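PROTEIN (hypothetical protein EF0366) (Enterococcus faecalis, PDB 1VPY) is of unknown function but belongs to the DUF72 family and folds as a TIM alpha/beta barrel that carries bound zinc ions. Local coordinates at residues E37-L42 / A66-F71; Q136-W141 / N172-V177; Y227-Q232 / F255-G260. All coordinates share one frame; numbering follows the deposited sequence.

Contact 1 (E37-L42 / A66-F71); sequences EYASHL and AVPENF. With ZN (zinc ion), chain E.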
loop_
_atom_site.group_PDB
_atom_site.type_symbol
_atom_site.label_atom_id
_atom_site.label_comp_id
_atom_site.label_asym_id
_atom_site.label_seq_id
_atom_site.Cartn_x
_atom_site.Cartn_y
_atom_site.Cartn_z
ATOM N N GLU A 37 -17.674 3.684 11.412
ATOM C CA GLU A 37 -18.668 3.880 10.354
ATOM C C GLU A 37 -18.101 3.568 8.966
ATOM O O GLU A 37 -18.823 3.112 8.085
ATOM C CB GLU A 37 -19.244 5.299 10.397
ATOM C CG GLU A 37 -20.734 5.397 10.023
ATOM C CD GLU A 37 -20.997 5.430 8.514
ATOM O OE1 GLU A 37 -20.130 5.925 7.755
ATOM O OE2 GLU A 37 -22.083 4.968 8.086
ATOM N N TYR A 38 -16.811 3.813 8.773
ATOM C CA TYR A 38 -16.154 3.466 7.520
ATOM C C TYR A 38 -16.255 1.958 7.261
ATOM O O TYR A 38 -16.482 1.525 6.129
ATOM C CB TYR A 38 -14.692 3.916 7.532
ATOM C CG TYR A 38 -13.913 3.481 6.317
ATOM C CD1 TYR A 38 -13.415 2.183 6.223
ATOM C CD2 TYR A 38 -13.675 4.362 5.258
ATOM C CE1 TYR A 38 -12.712 1.769 5.112
ATOM C CE2 TYR A 38 -12.958 3.958 4.139
ATOM C CZ TYR A 38 -12.481 2.653 4.075
ATOM O OH TYR A 38 -11.771 2.211 2.983
ATOM N N ALA A 39 -16.094 1.173 8.325
ATOM C CA ALA A 39 -16.143 -0.286 8.254
ATOM C C ALA A 39 -17.559 -0.810 8.043
ATOM O O ALA A 39 -17.771 -2.021 8.003
ATOM C CB ALA A 39 -15.537 -0.889 9.502
ATOM N N SER A 40 -18.523 0.100 7.913
ATOM C CA SER A 40 -19.892 -0.273 7.549
ATOM C C SER A 40 -20.038 -0.457 6.041
ATOM O O SER A 40 -20.832 -1.293 5.600
ATOM C CB SER A 40 -20.913 0.766 8.029
ATOM O OG SER A 40 -20.927 0.863 9.438
ATOM N N HIS A 41 -19.294 0.326 5.256
ATOM C CA HIS A 41 -19.404 0.260 3.792
ATOM C C HIS A 41 -18.228 -0.445 3.119
ATOM O O HIS A 41 -18.403 -1.056 2.073
ATOM C CB HIS A 41 -19.587 1.643 3.128
ATOM C CG HIS A 41 -19.869 2.762 4.080
ATOM N ND1 HIS A 41 -21.094 2.930 4.694
ATOM C CD2 HIS A 41 -19.093 3.793 4.497
ATOM C CE1 HIS A 41 -21.051 4.004 5.464
ATOM N NE2 HIS A 41 -19.850 4.548 5.359
ATOM N N LEU A 42 -17.035 -0.340 3.691
ATOM C CA LEU A 42 -15.849 -0.863 3.003
ATOM C C LEU A 42 -15.095 -1.971 3.753
ATOM O O LEU A 42 -15.070 -1.983 4.986
ATOM C CB LEU A 42 -14.916 0.278 2.565
ATOM C CG LEU A 42 -15.460 1.140 1.415
ATOM C CD1 LEU A 42 -14.587 2.358 1.157
ATOM C CD2 LEU A 42 -15.626 0.335 0.131
ATOM N N ALA A 66 -12.788 -2.248 16.542
ATOM C CA ALA A 66 -13.816 -1.368 15.969
ATOM C C ALA A 66 -14.339 -1.802 14.602
ATOM O O ALA A 66 -15.327 -1.250 14.104
ATOM C CB ALA A 66 -13.297 0.055 15.890
ATOM N N VAL A 67 -13.673 -2.782 14.000
ATOM C CA VAL A 67 -14.012 -3.250 12.654
ATOM C C VAL A 67 -14.569 -4.695 12.665
ATOM O O VAL A 67 -14.311 -5.446 13.612
ATOM C CB VAL A 67 -12.796 -3.111 11.703
ATOM C CG1 VAL A 67 -12.345 -1.659 11.628
ATOM C CG2 VAL A 67 -11.654 -3.998 12.150
ATOM N N PRO A 68 -15.346 -5.083 11.623
ATOM C CA PRO A 68 -15.877 -6.452 11.517
ATOM C C PRO A 68 -14.797 -7.539 11.491
ATOM O O PRO A 68 -13.615 -7.251 11.255
ATOM C CB PRO A 68 -16.623 -6.434 10.176
ATOM C CG PRO A 68 -16.974 -5.020 9.966
ATOM C CD PRO A 68 -15.792 -4.256 10.486
ATOM N N GLU A 69 -15.223 -8.781 11.720
ATOM C CA GLU A 69 -14.321 -9.937 11.805
ATOM C C GLU A 69 -13.354 -10.090 10.620
ATOM O O GLU A 69 -12.246 -10.580 10.796
ATOM C CB GLU A 69 -15.120 -11.234 12.030
ATOM C CG GLU A 69 -16.163 -11.543 10.952
ATOM C CD GLU A 69 -17.091 -12.705 11.321
ATOM O OE1 GLU A 69 -17.439 -12.856 12.520
ATOM O OE2 GLU A 69 -17.480 -13.464 10.400
ATOM N N ASN A 70 -13.765 -9.681 9.425
ATOM C CA ASN A 70 -12.892 -9.824 8.264
ATOM C C ASN A 70 -12.746 -8.549 7.429
ATOM O O ASN A 70 -12.817 -8.569 6.195
ATOM C CB ASN A 70 -13.268 -11.050 7.419
ATOM C CG ASN A 70 -14.722 -11.064 7.033
ATOM O OD1 ASN A 70 -15.217 -10.115 6.416
ATOM N ND2 ASN A 70 -15.425 -12.143 7.392
ATOM N N PHE A 71 -12.540 -7.446 8.141
ATOM C CA PHE A 71 -12.113 -6.188 7.571
ATOM C C PHE A 71 -10.589 -6.235 7.513
ATOM O O PHE A 71 -9.952 -6.856 8.361
ATOM C CB PHE A 71 -12.584 -5.064 8.497
ATOM C CG PHE A 71 -12.130 -3.694 8.089
ATOM C CD1 PHE A 71 -12.912 -2.913 7.247
ATOM C CD2 PHE A 71 -10.931 -3.171 8.567
ATOM C CE1 PHE A 71 -12.491 -1.634 6.866
ATOM C CE2 PHE A 71 -10.500 -1.895 8.189
ATOM C CZ PHE A 71 -11.286 -1.129 7.338
HETATM ZN ZN ZN E . -20.901 6.822 5.541
#
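The Phe71 ring meets CE1 of Tyr38 and the carbonyl oxygen of Leu42 at its edge, near its plane, and takes the methyl CG1 of Val67, a neighbour from its own segment, on one face toward the rim. Tyr38 and Phe71 cross at about a right angle, with CE1 of Tyr38 3.8 Å from CE1 of Phe71, each atom near the plane of the other ring. With CG anti to the backbone N, the Phe71 chi1 of 176° turns the ring edge to Tyr38 and Leu42. Helix 35-41 and the loop leading into strand 72-76 belong to the shell of a TIM barrel, and both rings rest on Val45 of strand 44-47. Ala39 is small enough for the loop to come close: its CB lies 3.5 Å from Pro68 CD and 3.9 Å from Val67 CG1. The tyrosine hydroxyl reaches past the apolar patch to hydrogen-bond with Leu44 O and Leu18 N. On another side of the helix, residues four apart suit a shared metal: Glu37 OE1 and His41 NE2 each bind the zinc ion at 2.5 Å.

Contact 2 (Q136-W141 / N172-V177); sequences QKIRHW and NQFSLV. With ZN (zinc ion), chain D.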
loop_
_atom_site.group_PDB
_atom_site.type_symbol
_atom_site.label_atom_id
_atom_site.label_comp_id
_atom_site.label_asym_id
_atom_site.label_seq_id
_atom_site.Cartn_x
_atom_site.Cartn_y
_atom_site.Cartn_z
ATOM N N GLN A 136 16.483 -6.188 1.784
ATOM C CA GLN A 136 16.743 -7.451 2.455
ATOM C C GLN A 136 16.649 -7.283 3.966
ATOM O O GLN A 136 16.109 -8.151 4.651
ATOM C CB GLN A 136 18.095 -8.030 2.032
ATOM C CG GLN A 136 18.109 -8.475 0.574
ATOM C CD GLN A 136 19.444 -9.017 0.117
ATOM O OE1 GLN A 136 20.502 -8.543 0.533
ATOM N NE2 GLN A 136 19.402 -10.008 -0.763
ATOM N N LYS A 137 17.148 -6.155 4.475
ATOM C CA LYS A 137 17.001 -5.812 5.897
ATOM C C LYS A 137 15.527 -5.678 6.298
ATOM O O LYS A 137 15.143 -6.100 7.394
ATOM C CB LYS A 137 17.774 -4.534 6.260
ATOM C CG LYS A 137 19.305 -4.678 6.250
ATOM C CD LYS A 137 19.994 -3.607 7.101
ATOM C CE LYS A 137 20.077 -2.256 6.394
ATOM N NZ LYS A 137 20.323 -1.146 7.365
ATOM N N ILE A 138 14.715 -5.099 5.410
ATOM C CA ILE A 138 13.270 -4.993 5.623
ATOM C C ILE A 138 12.655 -6.379 5.803
ATOM O O ILE A 138 11.882 -6.604 6.738
ATOM C CB ILE A 138 12.553 -4.270 4.444
ATOM C CG1 ILE A 138 12.981 -2.802 4.342
ATOM C CG2 ILE A 138 11.028 -4.387 4.573
ATOM C CD1 ILE A 138 12.430 -1.900 5.428
ATOM N N ARG A 139 13.008 -7.298 4.904
ATOM C CA ARG A 139 12.484 -8.664 4.941
ATOM C C ARG A 139 12.819 -9.353 6.260
ATOM O O ARG A 139 11.949 -9.960 6.883
ATOM C CB ARG A 139 12.988 -9.484 3.743
ATOM C CG ARG A 139 12.611 -10.972 3.748
ATOM C CD ARG A 139 11.148 -11.212 3.431
ATOM N NE ARG A 139 10.272 -10.835 4.537
ATOM C CZ ARG A 139 8.954 -10.682 4.439
ATOM N NH1 ARG A 139 8.339 -10.873 3.282
ATOM N NH2 ARG A 139 8.242 -10.335 5.503
ATOM N N HIS A 140 14.077 -9.233 6.681
ATOM C CA HIS A 140 14.532 -9.794 7.950
ATOM C C HIS A 140 13.783 -9.200 9.139
ATOM O O HIS A 140 13.272 -9.945 9.972
ATOM C CB HIS A 140 16.039 -9.608 8.120
ATOM C CG HIS A 140 16.548 -10.041 9.458
ATOM N ND1 HIS A 140 16.470 -11.346 9.896
ATOM C CD2 HIS A 140 17.133 -9.342 10.456
ATOM C CE1 HIS A 140 16.985 -11.432 11.108
ATOM N NE2 HIS A 140 17.395 -10.229 11.471
ATOM N N TRP A 141 13.716 -7.867 9.201
ATOM C CA TRP A 141 12.994 -7.160 10.264
ATOM C C TRP A 141 11.541 -7.586 10.373
ATOM O O TRP A 141 10.970 -7.574 11.458
ATOM C CB TRP A 141 13.018 -5.647 10.043
ATOM C CG TRP A 141 14.326 -4.989 10.314
ATOM C CD1 TRP A 141 15.323 -5.436 11.133
ATOM C CD2 TRP A 141 14.771 -3.734 9.788
ATOM N NE1 TRP A 141 16.371 -4.546 11.136
ATOM C CE2 TRP A 141 16.057 -3.490 10.321
ATOM C CE3 TRP A 141 14.208 -2.792 8.915
ATOM C CZ2 TRP A 141 16.794 -2.347 10.005
ATOM C CZ3 TRP A 141 14.938 -1.656 8.602
ATOM C CH2 TRP A 141 16.219 -1.443 9.146
ATOM N N ASN A 172 11.586 -12.783 -2.132
ATOM C CA ASN A 172 11.382 -12.301 -0.772
ATOM C C ASN A 172 9.919 -12.234 -0.359
ATOM O O ASN A 172 9.601 -11.689 0.692
ATOM C CB ASN A 172 12.036 -10.935 -0.599
ATOM C CG ASN A 172 13.546 -11.005 -0.655
ATOM O OD1 ASN A 172 14.190 -11.552 0.241
ATOM N ND2 ASN A 172 14.119 -10.450 -1.711
ATOM N N GLN A 173 9.042 -12.806 -1.182
ATOM C CA GLN A 173 7.587 -12.752 -0.985
ATOM C C GLN A 173 7.064 -11.319 -0.797
ATOM O O GLN A 173 6.066 -11.096 -0.106
ATOM C CB GLN A 173 7.133 -13.645 0.183
ATOM C CG GLN A 173 7.394 -15.130 0.010
ATOM C CD GLN A 173 8.680 -15.591 0.685
ATOM O OE1 GLN A 173 9.330 -14.837 1.415
ATOM N NE2 GLN A 173 9.045 -16.846 0.454
ATOM N N PHE A 174 7.748 -10.349 -1.401
ATOM C CA PHE A 174 7.287 -8.968 -1.354
ATOM C C PHE A 174 6.149 -8.809 -2.344
ATOM O O PHE A 174 6.223 -9.312 -3.472
ATOM C CB PHE A 174 8.413 -7.988 -1.692
ATOM C CG PHE A 174 9.373 -7.733 -0.558
ATOM C CD1 PHE A 174 8.924 -7.646 0.759
ATOM C CD2 PHE A 174 10.728 -7.542 -0.814
ATOM C CE1 PHE A 174 9.819 -7.399 1.809
ATOM C CE2 PHE A 174 11.629 -7.295 0.222
ATOM C CZ PHE A 174 11.175 -7.226 1.533
ATOM N N SER A 175 5.083 -8.138 -1.915
ATOM C CA SER A 175 3.984 -7.807 -2.808
ATOM C C SER A 175 4.267 -6.439 -3.446
ATOM O O SER A 175 4.051 -5.399 -2.818
ATOM C CB SER A 175 2.658 -7.810 -2.051
ATOM O OG SER A 175 1.595 -7.479 -2.924
ATOM N N LEU A 176 4.779 -6.435 -4.677
ATOM C CA LEU A 176 5.172 -5.168 -5.307
ATOM C C LEU A 176 3.937 -4.376 -5.704
ATOM O O LEU A 176 3.117 -4.839 -6.503
ATOM C CB LEU A 176 6.084 -5.382 -6.510
ATOM C CG LEU A 176 6.543 -4.112 -7.237
ATOM C CD1 LEU A 176 7.538 -3.297 -6.401
ATOM C CD2 LEU A 176 7.154 -4.458 -8.590
ATOM N N VAL A 177 3.815 -3.183 -5.136
ATOM C CA VAL A 177 2.616 -2.377 -5.302
ATOM C C VAL A 177 2.454 -1.880 -6.739
ATOM O O VAL A 177 3.348 -1.219 -7.287
ATOM C CB VAL A 177 2.576 -1.216 -4.290
ATOM C CG1 VAL A 177 1.494 -0.216 -4.653
ATOM C CG2 VAL A 177 2.356 -1.763 -2.857
HETATM ZN ZN ZN D . 17.637 -9.117 13.203
HETATM O O HOH W 1 5.810 -10.378 2.497
#
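Arg139 makes this a mixed contact, part polar and part apolar, between helix 129-141 and the turn that leads from helix 162-171 into strand 175-180 on the outside of the TIM barrel. The turn is a Schellman motif: Phe174 N returns to Met169 O and Gln173 N to Lys170 O, with Gln173 as the C-prime residue at positive phi. The carbonyls of Asn172 and Gln173 then face the arginine. Arg139 starts out extended from its backbone N (chi1 174°), and bends at chi2 and chi3 fold the chain past Asn172 and Phe174, running the other way. Its aliphatic part does the apolar work, CB lying 3.6 Å from Phe174 CZ. Farther out, the guanidinium lies nearly parallel to the phenyl ring, the planes 18° apart, with Phe174 CE1 over one guanidinium face, 4.1 Å from NH1. A long, flat-ended residue suits this place because it can both lie along a ring and donate from its edge. Ile138 CG2 adds a looser contact with Phe174, whose ring also packs on Ile147 and Ile149 of strand 147-150. His140, which makes no contact with the other segment, binds a zinc ion through NE2 at 2.1 Å. Arg139 NH2 bonds to Leu145 O and Phe142 O, tying it to the chain just after its own helix. NH1 bonds to Asn172 O at 3.0 Å, nearly straight (170°) and within the guanidinium plane, and also to a water, 2.7 Å from NH1, which donates to Gln173 O.

Contact 3 (Y227-Q232 / F255-G260); sequences YHYNTQ and FNNNSG. With ZN (zinc ion), chain B.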
loop_
_atom_site.group_PDB
_atom_site.type_symbol
_atom_site.label_atom_id
_atom_site.label_comp_id
_atom_site.label_asym_id
_atom_site.label_seq_id
_atom_site.Cartn_x
_atom_site.Cartn_y
_atom_site.Cartn_z
ATOM N N TYR A 227 -7.204 14.989 -8.154
ATOM C CA TYR A 227 -7.535 14.222 -9.344
ATOM C C TYR A 227 -8.745 13.330 -9.127
ATOM O O TYR A 227 -8.733 12.467 -8.259
ATOM C CB TYR A 227 -6.357 13.382 -9.843
ATOM C CG TYR A 227 -6.555 12.948 -11.281
ATOM C CD1 TYR A 227 -6.360 13.848 -12.327
ATOM C CD2 TYR A 227 -6.968 11.654 -11.595
ATOM C CE1 TYR A 227 -6.556 13.463 -13.648
ATOM C CE2 TYR A 227 -7.165 11.256 -12.914
ATOM C CZ TYR A 227 -6.960 12.170 -13.933
ATOM O OH TYR A 227 -7.153 11.805 -15.241
ATOM N N HIS A 228 -9.783 13.556 -9.926
ATOM C CA HIS A 228 -10.987 12.733 -9.924
ATOM C C HIS A 228 -10.964 11.876 -11.190
ATOM O O HIS A 228 -11.091 12.395 -12.294
ATOM C CB HIS A 228 -12.239 13.629 -9.872
ATOM C CG HIS A 228 -13.544 12.889 -9.925
ATOM N ND1 HIS A 228 -14.347 12.716 -8.817
ATOM C CD2 HIS A 228 -14.203 12.310 -10.958
ATOM C CE1 HIS A 228 -15.434 12.045 -9.162
ATOM N NE2 HIS A 228 -15.372 11.787 -10.456
ATOM N N TYR A 229 -10.775 10.570 -11.019
ATOM C CA TYR A 229 -10.777 9.622 -12.133
ATOM C C TYR A 229 -12.116 9.607 -12.842
ATOM O O TYR A 229 -13.167 9.660 -12.201
ATOM C CB TYR A 229 -10.483 8.211 -11.635
ATOM C CG TYR A 229 -9.044 7.923 -11.279
ATOM C CD1 TYR A 229 -8.079 7.798 -12.265
ATOM C CD2 TYR A 229 -8.659 7.731 -9.951
ATOM C CE1 TYR A 229 -6.759 7.515 -11.944
ATOM C CE2 TYR A 229 -7.337 7.446 -9.617
ATOM C CZ TYR A 229 -6.392 7.336 -10.621
ATOM O OH TYR A 229 -5.079 7.042 -10.309
ATOM N N ASN A 230 -12.074 9.528 -14.167
ATOM C CA ASN A 230 -13.295 9.545 -14.974
ATOM C C ASN A 230 -13.769 8.135 -15.282
ATOM O O ASN A 230 -13.124 7.164 -14.890
ATOM C CB ASN A 230 -13.113 10.365 -16.266
ATOM C CG ASN A 230 -12.021 9.814 -17.180
ATOM O OD1 ASN A 230 -11.819 8.603 -17.283
ATOM N ND2 ASN A 230 -11.320 10.711 -17.858
ATOM N N THR A 231 -14.886 8.037 -15.995
ATOM C CA THR A 231 -15.514 6.757 -16.302
ATOM C C THR A 231 -14.583 5.847 -17.115
ATOM O O THR A 231 -14.476 4.651 -16.826
ATOM C CB THR A 231 -16.876 6.970 -17.002
ATOM O OG1 THR A 231 -17.622 7.950 -16.275
ATOM C CG2 THR A 231 -17.692 5.678 -17.043
ATOM N N GLN A 232 -13.894 6.418 -18.103
ATOM C CA GLN A 232 -12.944 5.659 -18.917
ATOM C C GLN A 232 -11.734 5.177 -18.118
ATOM O O GLN A 232 -11.271 4.049 -18.304
ATOM C CB GLN A 232 -12.496 6.459 -20.146
ATOM C CG GLN A 232 -11.652 5.661 -21.146
ATOM C CD GLN A 232 -12.415 4.508 -21.783
ATOM O OE1 GLN A 232 -12.197 3.339 -21.455
ATOM N NE2 GLN A 232 -13.319 4.835 -22.696
ATOM N N PHE A 255 -7.673 3.663 -3.284
ATOM C CA PHE A 255 -7.768 4.958 -3.937
ATOM C C PHE A 255 -7.159 6.005 -3.010
ATOM O O PHE A 255 -7.667 6.255 -1.914
ATOM C CB PHE A 255 -9.223 5.294 -4.275
ATOM C CG PHE A 255 -9.778 4.511 -5.437
ATOM C CD1 PHE A 255 -10.311 3.236 -5.247
ATOM C CD2 PHE A 255 -9.759 5.045 -6.720
ATOM C CE1 PHE A 255 -10.818 2.504 -6.335
ATOM C CE2 PHE A 255 -10.272 4.334 -7.807
ATOM C CZ PHE A 255 -10.798 3.061 -7.617
ATOM N N ASN A 256 -6.049 6.591 -3.446
ATOM C CA ASN A 256 -5.313 7.552 -2.639
ATOM C C ASN A 256 -5.244 8.910 -3.352
ATOM O O ASN A 256 -4.454 9.789 -3.001
ATOM C CB ASN A 256 -3.921 6.985 -2.334
ATOM C CG ASN A 256 -3.108 7.870 -1.407
ATOM O OD1 ASN A 256 -3.620 8.406 -0.421
ATOM N ND2 ASN A 256 -1.830 8.024 -1.720
ATOM N N ASN A 257 -6.086 9.075 -4.367
ATOM C CA ASN A 257 -6.160 10.334 -5.096
ATOM C C ASN A 257 -6.889 11.351 -4.240
ATOM O O ASN A 257 -7.681 10.979 -3.368
ATOM C CB ASN A 257 -6.850 10.146 -6.451
ATOM C CG ASN A 257 -8.208 9.484 -6.330
ATOM O OD1 ASN A 257 -8.362 8.461 -5.654
ATOM N ND2 ASN A 257 -9.203 10.064 -6.983
ATOM N N ASN A 258 -6.636 12.631 -4.488
ATOM C CA ASN A 258 -7.014 13.643 -3.519
ATOM C C ASN A 258 -8.448 14.130 -3.486
ATOM O O ASN A 258 -9.163 14.148 -4.493
ATOM C CB ASN A 258 -6.025 14.804 -3.486
ATOM C CG ASN A 258 -4.848 14.520 -2.593
ATOM O OD1 ASN A 258 -4.883 13.601 -1.773
ATOM N ND2 ASN A 258 -3.792 15.306 -2.742
ATOM N N SER A 259 -8.788 14.591 -2.286
ATOM C CA SER A 259 -10.132 14.653 -1.741
ATOM C C SER A 259 -10.676 13.244 -1.519
ATOM O O SER A 259 -10.829 12.457 -2.462
ATOM C CB SER A 259 -11.078 15.510 -2.571
ATOM O OG SER A 259 -12.287 15.697 -1.863
ATOM N N GLY A 260 -10.929 12.933 -0.249
ATOM C CA GLY A 260 -11.539 11.671 0.140
ATOM C C GLY A 260 -12.866 11.463 -0.563
ATOM O O GLY A 260 -13.234 10.330 -0.868
HETATM ZN ZN ZN B . -16.991 10.635 -11.665
#
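The backbones come nearest at Tyr227 and Asn258, whose CA atoms are 5.9 Å apart, where two irregular stretches pass just before helices 231-245 and 260-273. Asn230 and Ser259 hold the N-cap positions of these helices, and the Asn230 side chain caps Glu233 N. Asn257 supplies the hydrogen bond between the segments: its ND2 donates an N-H to Tyr227 O at 2.8 Å, almost straight at 172°, in both the carbonyl plane and its own amide plane. A chi1 of 54° sets its CG between the backbone N and the carbonyl carbon, which places the short amide beside that oxygen. ND2 also lies 3.8 Å from Tyr229 CD2, with amide and ring planes 55° apart. Tyr229 suits this buried place: its CD2 lies 4.3 Å from Phe255 CE2, at the edge of the Phe255 ring, while its hydroxyl bonds to Asp180 OD2 and Gly207 N. His228 points away from the other segment; its NE2 binds a zinc ion at 2.3 Å, and its ND1 bonds to Asp262 OD1. Around the contact, Tyr229 packs on Ile234 and Leu237 of helix 231-245 and Phe205 of strand 201-205, while Asn257 rests on Ala263 and Phe255 on Ala267 of helix 260-273.

How the contacts relate
All three contacts belong to one eight-stranded parallel barrel, yet join different elements, follow one another along the chain and touch nowhere; their centres lie 22 to 29 Å apart. Contact 1 is the most buried and apolar, bringing a helix against the loop before a strand. Contact 2, partly buried, relies on an arginine that hydrogen-bonds one backbone carbonyl directly and reaches a second through water. Contact 3, also partly buried, uses an asparagine amide for a similar task beside aromatic rings; it lies across the chain's centre from contact 2. Each has a zinc ion at its margin: contact 1 offers two ligands, contacts 2 and 3 one histidine each.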